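Local atomic coordinates of dihydrodipicolinate synthase (Methanocaldococcus jannaschii DSM 2661, PDB entry 2YXG), a protein that probably catalyses the condensation of pyruvate with aspartate beta-semialdehyde to 4-hydroxy-tetrahydrodipicolinate in the lysine biosynthesis pathway. Residues M241-E244 with I248-K251; V203-N206 with E211-E214; N255-P260 with N281-L286. All coordinates share one frame; numbering follows the deposited sequence.

Interaction 1: M241-E244 with I248-K251; sequences MFIE and IPVK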
loop_
_atom_site.group_PDB
_atom_site.type_symbol
_atom_site.label_atom_id
_atom_site.label_comp_id
_atom_site.label_asym_id
_atom_site.label_seq_id
_atom_site.Cartn_x
_atom_site.Cartn_y
_atom_site.Cartn_z
ATOM N N MET A 241 -18.240 -6.768 -11.984
ATOM C CA MET A 241 -18.683 -5.363 -11.864
ATOM C C MET A 241 -17.488 -4.430 -11.587
ATOM O O MET A 241 -17.553 -3.228 -11.774
ATOM C CB MET A 241 -19.799 -5.189 -10.809
ATOM C CG MET A 241 -21.168 -5.762 -11.174
ATOM S SD MET A 241 -21.752 -5.151 -12.743
ATOM C CE MET A 241 -21.197 -6.497 -13.847
ATOM N N PHE A 242 -16.378 -4.990 -11.148
ATOM C CA PHE A 242 -15.189 -4.148 -11.032
ATOM C C PHE A 242 -14.008 -4.541 -11.946
ATOM O O PHE A 242 -12.850 -4.172 -11.653
ATOM C CB PHE A 242 -14.745 -3.996 -9.574
ATOM C CG PHE A 242 -14.357 -5.282 -8.892
ATOM C CD1 PHE A 242 -13.108 -5.856 -9.101
ATOM C CD2 PHE A 242 -15.215 -5.859 -7.947
ATOM C CE1 PHE A 242 -12.752 -7.014 -8.442
ATOM C CE2 PHE A 242 -14.855 -7.010 -7.254
ATOM C CZ PHE A 242 -13.640 -7.593 -7.499
ATOM N N ILE A 243 -14.304 -5.284 -13.019
ATOM C CA ILE A 243 -13.270 -5.721 -13.943
ATOM C C ILE A 243 -12.505 -4.509 -14.554
ATOM O O ILE A 243 -11.280 -4.547 -14.782
ATOM C CB ILE A 243 -13.785 -6.755 -15.010
ATOM C CG1 ILE A 243 -12.583 -7.401 -15.693
ATOM C CG2 ILE A 243 -14.722 -6.145 -16.025
ATOM C CD1 ILE A 243 -12.974 -8.344 -16.745
ATOM N N GLU A 244 -13.256 -3.451 -14.803
ATOM C CA GLU A 244 -12.706 -2.125 -14.980
ATOM C C GLU A 244 -13.473 -1.239 -13.980
ATOM O O GLU A 244 -14.449 -1.698 -13.362
ATOM C CB GLU A 244 -12.871 -1.662 -16.454
ATOM C CG GLU A 244 -12.186 -2.613 -17.474
ATOM C CD GLU A 244 -12.012 -2.057 -18.911
ATOM O OE1 GLU A 244 -12.422 -0.896 -19.186
ATOM O OE2 GLU A 244 -11.459 -2.815 -19.764
ATOM N N ILE A 248 -18.119 1.468 -15.633
ATOM C CA ILE A 248 -17.905 0.929 -16.969
ATOM C C ILE A 248 -18.559 -0.468 -17.151
ATOM O O ILE A 248 -19.340 -0.653 -18.075
ATOM C CB ILE A 248 -16.436 0.881 -17.352
ATOM C CG1 ILE A 248 -15.883 2.303 -17.521
ATOM C CG2 ILE A 248 -16.292 -0.001 -18.669
ATOM C CD1 ILE A 248 -14.322 2.416 -17.356
ATOM N N PRO A 249 -18.246 -1.419 -16.267
ATOM C CA PRO A 249 -18.832 -2.749 -16.346
ATOM C C PRO A 249 -20.366 -2.794 -16.194
ATOM O O PRO A 249 -21.027 -3.452 -16.980
ATOM C CB PRO A 249 -18.128 -3.523 -15.211
ATOM C CG PRO A 249 -16.822 -2.774 -14.989
ATOM C CD PRO A 249 -17.283 -1.333 -15.146
ATOM N N VAL A 250 -20.926 -2.134 -15.205
ATOM C CA VAL A 250 -22.373 -2.134 -15.045
ATOM C C VAL A 250 -23.086 -1.524 -16.235
ATOM O O VAL A 250 -24.070 -2.082 -16.688
ATOM C CB VAL A 250 -22.863 -1.539 -13.675
ATOM C CG1 VAL A 250 -22.683 -0.003 -13.584
ATOM C CG2 VAL A 250 -24.320 -1.917 -13.429
ATOM N N LYS A 251 -22.587 -0.440 -16.801
ATOM C CA LYS A 251 -23.250 0.085 -17.993
ATOM C C LYS A 251 -23.074 -0.886 -19.206
ATOM O O LYS A 251 -23.962 -1.067 -20.034
ATOM C CB LYS A 251 -22.712 1.474 -18.296
ATOM C CG LYS A 251 -23.784 2.507 -18.613
ATOM C CD LYS A 251 -23.203 3.966 -18.817
ATOM C CE LYS A 251 -24.238 4.959 -18.363
ATOM N NZ LYS A 251 -24.013 6.330 -18.872
HETATM O O HOH W 1 -19.511 -1.321 -12.764
#

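Interaction 2: V203-N206 with E211-E214; sequences VVAN and EFVE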
loop_
_atom_site.group_PDB
_atom_site.type_symbol
_atom_site.label_atom_id
_atom_site.label_comp_id
_atom_site.label_asym_id
_atom_site.label_seq_id
_atom_site.Cartn_x
_atom_site.Cartn_y
_atom_site.Cartn_z
ATOM N N VAL A 203 -23.855 -1.696 -6.761
ATOM C CA VAL A 203 -23.737 -1.635 -8.196
ATOM C C VAL A 203 -24.494 -2.821 -8.851
ATOM O O VAL A 203 -25.321 -2.628 -9.732
ATOM C CB VAL A 203 -22.249 -1.649 -8.534
ATOM C CG1 VAL A 203 -22.029 -1.715 -9.998
ATOM C CG2 VAL A 203 -21.589 -0.401 -7.890
ATOM N N VAL A 204 -24.197 -4.051 -8.409
ATOM C CA VAL A 204 -24.742 -5.225 -9.006
ATOM C C VAL A 204 -26.259 -5.316 -8.844
ATOM O O VAL A 204 -26.914 -5.953 -9.656
ATOM C CB VAL A 204 -24.031 -6.514 -8.512
ATOM C CG1 VAL A 204 -24.531 -6.969 -7.129
ATOM C CG2 VAL A 204 -24.254 -7.650 -9.540
ATOM N N ALA A 205 -26.862 -4.675 -7.833
ATOM C CA ALA A 205 -28.345 -4.710 -7.744
ATOM C C ALA A 205 -29.006 -4.015 -8.937
ATOM O O ALA A 205 -30.214 -4.173 -9.159
ATOM C CB ALA A 205 -28.884 -4.162 -6.395
ATOM N N ASN A 206 -28.248 -3.267 -9.743
ATOM C CA ASN A 206 -28.799 -2.785 -11.063
ATOM C C ASN A 206 -29.120 -3.878 -12.114
ATOM O O ASN A 206 -29.920 -3.640 -13.023
ATOM C CB ASN A 206 -27.887 -1.753 -11.715
ATOM C CG ASN A 206 -27.834 -0.440 -10.934
ATOM O OD1 ASN A 206 -26.818 -0.115 -10.288
ATOM N ND2 ASN A 206 -28.924 0.326 -10.999
ATOM N N GLU A 211 -32.407 -11.014 -6.896
ATOM C CA GLU A 211 -31.476 -11.916 -6.260
ATOM C C GLU A 211 -30.719 -11.260 -5.103
ATOM O O GLU A 211 -30.610 -11.827 -4.001
ATOM C CB GLU A 211 -30.530 -12.460 -7.325
ATOM C CG GLU A 211 -31.230 -13.276 -8.439
ATOM C CD GLU A 211 -31.833 -12.434 -9.587
ATOM O OE1 GLU A 211 -32.014 -11.181 -9.498
ATOM O OE2 GLU A 211 -32.182 -13.059 -10.611
ATOM N N PHE A 212 -30.200 -10.060 -5.346
ATOM C CA PHE A 212 -29.534 -9.328 -4.285
ATOM C C PHE A 212 -30.444 -9.005 -3.089
ATOM O O PHE A 212 -30.063 -9.258 -1.984
ATOM C CB PHE A 212 -28.857 -8.056 -4.824
ATOM C CG PHE A 212 -27.445 -7.892 -4.323
ATOM C CD1 PHE A 212 -26.510 -8.925 -4.517
ATOM C CD2 PHE A 212 -27.063 -6.757 -3.615
ATOM C CE1 PHE A 212 -25.213 -8.828 -4.029
ATOM C CE2 PHE A 212 -25.743 -6.650 -3.115
ATOM C CZ PHE A 212 -24.833 -7.691 -3.334
ATOM N N VAL A 213 -31.639 -8.474 -3.326
ATOM C CA VAL A 213 -32.618 -8.273 -2.256
ATOM C C VAL A 213 -32.839 -9.542 -1.446
ATOM O O VAL A 213 -32.882 -9.534 -0.204
ATOM C CB VAL A 213 -33.983 -7.780 -2.820
ATOM C CG1 VAL A 213 -35.129 -8.089 -1.843
ATOM C CG2 VAL A 213 -33.870 -6.281 -3.253
ATOM N N GLU A 214 -32.975 -10.654 -2.133
ATOM C CA GLU A 214 -33.263 -11.824 -1.364
ATOM C C GLU A 214 -32.019 -12.331 -0.606
ATOM O O GLU A 214 -32.150 -12.773 0.547
ATOM C CB GLU A 214 -34.044 -12.850 -2.185
ATOM C CG GLU A 214 -33.278 -13.794 -3.004
ATOM C CD GLU A 214 -34.206 -14.979 -3.515
ATOM O OE1 GLU A 214 -35.172 -14.684 -4.332
ATOM O OE2 GLU A 214 -33.960 -16.169 -3.066
#

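Interaction 3: N255-P260 with N281-L286; sequences NMMGRP and NVLKDL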
loop_
_atom_site.group_PDB
_atom_site.type_symbol
_atom_site.label_atom_id
_atom_site.label_comp_id
_atom_site.label_asym_id
_atom_site.label_seq_id
_atom_site.Cartn_x
_atom_site.Cartn_y
_atom_site.Cartn_z
ATOM N N ASN A 255 -26.236 -2.487 -21.226
ATOM C CA ASN A 255 -26.348 -2.436 -22.691
ATOM C C ASN A 255 -26.438 -3.822 -23.349
ATOM O O ASN A 255 -27.236 -4.036 -24.278
ATOM C CB ASN A 255 -25.199 -1.638 -23.319
ATOM C CG ASN A 255 -25.333 -0.153 -23.068
ATOM O OD1 ASN A 255 -24.381 0.497 -22.643
ATOM N ND2 ASN A 255 -26.522 0.395 -23.330
ATOM N N MET A 256 -25.613 -4.755 -22.865
ATOM C CA MET A 256 -25.634 -6.132 -23.368
ATOM C C MET A 256 -26.999 -6.790 -23.159
ATOM O O MET A 256 -27.424 -7.644 -23.956
ATOM C CB MET A 256 -24.565 -6.981 -22.686
ATOM C CG MET A 256 -23.160 -6.748 -23.232
ATOM S SD MET A 256 -21.971 -7.591 -22.146
ATOM C CE MET A 256 -20.443 -7.203 -22.996
ATOM N N MET A 257 -27.657 -6.427 -22.060
ATOM C CA MET A 257 -28.942 -7.023 -21.715
ATOM C C MET A 257 -30.090 -6.300 -22.376
ATOM O O MET A 257 -31.227 -6.633 -22.098
ATOM C CB MET A 257 -29.184 -7.068 -20.206
ATOM C CG MET A 257 -28.129 -7.845 -19.452
ATOM S SD MET A 257 -28.154 -7.626 -17.668
ATOM C CE MET A 257 -28.457 -5.900 -17.546
ATOM N N GLY A 258 -29.756 -5.330 -23.229
ATOM C CA GLY A 258 -30.697 -4.412 -23.869
ATOM C C GLY A 258 -31.539 -3.550 -22.925
ATOM O O GLY A 258 -32.688 -3.305 -23.208
ATOM N N ARG A 259 -30.983 -3.136 -21.789
ATOM C CA ARG A 259 -31.659 -2.247 -20.834
ATOM C C ARG A 259 -31.102 -0.828 -21.051
ATOM O O ARG A 259 -30.015 -0.680 -21.607
ATOM C CB ARG A 259 -31.468 -2.721 -19.384
ATOM C CG ARG A 259 -32.001 -4.150 -19.078
ATOM C CD ARG A 259 -32.492 -4.362 -17.604
ATOM N NE ARG A 259 -33.981 -4.419 -17.517
ATOM C CZ ARG A 259 -34.811 -3.392 -17.239
ATOM N NH1 ARG A 259 -34.363 -2.149 -16.978
ATOM N NH2 ARG A 259 -36.129 -3.616 -17.228
ATOM N N PRO A 260 -31.850 0.220 -20.661
ATOM C CA PRO A 260 -31.289 1.552 -20.917
ATOM C C PRO A 260 -29.986 1.771 -20.159
ATOM O O PRO A 260 -29.920 1.481 -18.969
ATOM C CB PRO A 260 -32.383 2.517 -20.405
ATOM C CG PRO A 260 -33.638 1.692 -20.331
ATOM C CD PRO A 260 -33.188 0.288 -20.026
ATOM N N ASN A 281 -19.446 -13.736 -20.840
ATOM C CA ASN A 281 -19.530 -15.151 -20.441
ATOM C C ASN A 281 -20.212 -15.253 -19.099
ATOM O O ASN A 281 -21.035 -16.130 -18.908
ATOM C CB ASN A 281 -18.147 -15.840 -20.440
ATOM C CG ASN A 281 -17.530 -15.903 -21.831
ATOM O OD1 ASN A 281 -18.226 -15.759 -22.812
ATOM N ND2 ASN A 281 -16.203 -16.090 -21.911
ATOM N N VAL A 282 -19.892 -14.361 -18.163
ATOM C CA VAL A 282 -20.588 -14.439 -16.882
ATOM C C VAL A 282 -22.104 -14.152 -17.005
ATOM O O VAL A 282 -22.905 -14.841 -16.374
ATOM C CB VAL A 282 -19.888 -13.744 -15.635
ATOM C CG1 VAL A 282 -18.369 -13.517 -15.784
ATOM C CG2 VAL A 282 -20.681 -12.557 -15.051
ATOM N N LEU A 283 -22.470 -13.173 -17.827
ATOM C CA LEU A 283 -23.891 -12.873 -18.127
ATOM C C LEU A 283 -24.637 -14.073 -18.750
ATOM O O LEU A 283 -25.768 -14.379 -18.369
ATOM C CB LEU A 283 -24.026 -11.634 -19.029
ATOM C CG LEU A 283 -23.614 -10.335 -18.323
ATOM C CD1 LEU A 283 -23.580 -9.209 -19.284
ATOM C CD2 LEU A 283 -24.514 -10.002 -17.079
ATOM N N LYS A 284 -23.970 -14.711 -19.722
ATOM C CA LYS A 284 -24.399 -15.961 -20.375
ATOM C C LYS A 284 -24.573 -17.030 -19.311
ATOM O O LYS A 284 -25.614 -17.608 -19.242
ATOM C CB LYS A 284 -23.374 -16.360 -21.453
ATOM C CG LYS A 284 -23.642 -17.695 -22.211
ATOM C CD LYS A 284 -24.246 -17.515 -23.658
ATOM C CE LYS A 284 -25.811 -17.352 -23.651
ATOM N NZ LYS A 284 -26.426 -16.614 -24.887
ATOM N N ASP A 285 -23.587 -17.252 -18.445
ATOM C CA ASP A 285 -23.723 -18.270 -17.392
ATOM C C ASP A 285 -24.929 -18.081 -16.474
ATOM O O ASP A 285 -25.479 -19.059 -16.031
ATOM C CB ASP A 285 -22.450 -18.452 -16.558
ATOM C CG ASP A 285 -21.309 -19.000 -17.386
ATOM O OD1 ASP A 285 -21.610 -19.495 -18.515
ATOM O OD2 ASP A 285 -20.116 -18.942 -16.951
ATOM N N LEU A 286 -25.331 -16.840 -16.206
ATOM C CA LEU A 286 -26.486 -16.569 -15.368
ATOM C C LEU A 286 -27.773 -16.472 -16.199
ATOM O O LEU A 286 -28.881 -16.354 -15.671
ATOM C CB LEU A 286 -26.265 -15.261 -14.583
ATOM C CG LEU A 286 -25.295 -15.284 -13.403
ATOM C CD1 LEU A 286 -24.951 -13.841 -12.975
ATOM C CD2 LEU A 286 -25.894 -16.115 -12.254
#

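Interaction 1: M241-E244 with I248-K251
Met241 meets the first turn of the 248-251 helix in two ways. Its backbone O faces the ring of Pro249, while its thioether passes on to Val250, where SD lies 3.9 Å from Val250 CB, the two side chains crossing at about a right angle. CG stands anti to the carbonyl carbon (chi1 -71°) and the chain then bends at chi2 and chi3, which carries the sulfur over to the helix. The same carbonyl accepts a hydrogen bond from a water at 2.9 Å from Met241 O, and this water in turn accepts one from Val250 N. The bridge gives a partner to an N-H so near the start of its helix that no preceding turn can supply one. Further along, Ile243 contributes its CG2 methyl, 4.1 Å from Pro249 CG, and its side chain also touches His275 and Ile278 of helix 273-286. Glu244 closes the run with its backbone: Glu244 O comes within 3.1 Å of Pro249 CG, and Met241 O is 3.3 Å from that same carbon, so the pyrrolidine ring packs against two carbonyl oxygens. With an alanine in place of Pro249, CG and CD would be gone, and a gap would probably open beside both carbonyls while the backbone gained freedom to turn. The carboxylate of Glu244 has OE1 against Ile248 CG2 at 4.0 Å, but OE2 is hydrogen-bonded to His275 ND1 and to Ser272 N, and the side chain also packs on Thr110 of the second subunit. This loop, joined to the next helix by a water, links helices 224-240 and 248-256 in the helical C-terminal region that follows the barrel in DapA-family enzymes.

Interaction 2: V203-N206 with E211-E214
Val204 and Phe212 pack together within the eighth beta-alpha unit of the TIM barrel, where a short 3-10 turn at 204-206 leads from strand 199-202 towards helix 209-221. The valine does its touching with one branch. A chi1 of 80° sets CG1 between the backbone N and the carbonyl carbon, and from there the methyl bears down on the phenyl group. It lies 14° off the ring normal, which identifies a CH-pi contact over the face and not an approach to the rim in the ring plane. Phe212 adopts an unusual first torsion, chi1 -133°, away from any staggered position; this swings the ring beneath the valine, and the two side chains cross at about a right angle. Helix 224-240 adds Leu234 and Met238 to the surroundings of the aromatic side chain, and strand 199-202 adds Val200 and Ser202, so the phenyl group is buried where strand and helices converge. Ala205 makes a smaller contact, with its CB 4.2 Å from Phe212 CB at the base of the aromatic side chain. The turn that presents both residues is held by its backbone, Asn206 N donating to Val203 O at 3.0 Å, and by Asp186 OD2, which accepts from Val204 N. Over the ring itself, Val204 CG1 stands 3.8 Å from the Phe212 centroid and is displaced towards CE1, its nearest ring atom at 3.7 Å.

Interaction 3: N255-P260 with N281-L286
Leu283 points from its helix towards 255-260 and offers one methyl to each of two consecutive methionines. CD1 meets the sulfur of Met256, with 3.7 Å between Leu283 CD1 and Met256 SD, and the two side chains cross at about a right angle. Met256 is extended beyond CG (chi2 170°, chi3 179°), so it runs past the leucine at full length; its root joins in as well, Met256 CB being 4.2 Å from Leu283 CD1. Met257 approaches the other branch more loosely: its SD is 4.4 Å from Leu283 CD2. Such separations, with no hydrogen bond across the segments, mark the contact as apolar packing. The backbones stay well apart, the nearest CA atoms, those of Met257 and Leu283, being 8.5 Å from each other, and it is side chains that span the interval. Leu283 also rests on Ala253 of helix 248-256 and on Leu237 of helix 224-240, so a single leucine serves two neighbouring helices. Just beyond the methionines the first helix stops in a Schellman motif: Gly258 has positive phi, a conformation that favours glycine, and Gly258 N donates a hydrogen bond to Asn255 O at 3.0 Å. The chain then turns away from Leu283 through Arg259, which forms a cation-pi contact with Phe29. The C-terminal end of helix 248-256 and its capping turn here pack on helix 273-286, within the C-terminal helical region of a DapA-type TIM-barrel enzyme.

How the interactions relate
Interactions 1 and 2 touch directly although their centres lie about 15 Å apart: Val250 CB is 3.8 Å from Val203 CG1, and Met241 CG is 4.0 Å from Val204 CG2. The turn after the last barrel strand thus packs against both the loop after helix 224-240 and the start of helix 248-256. Interaction 3 uses the far end of that helix, its centre about 12 Å from that of interaction 1, and does not touch interaction 2. The predicted pyruvate-binding Thr44 sets the scale of distance from the active site: the side chain of Val250 is about 4 Å from that of Thr44, and Val203 of segment 203-206 touches Thr44 too, whereas the side chain of Met257 in interaction 3 is about 12 Å away.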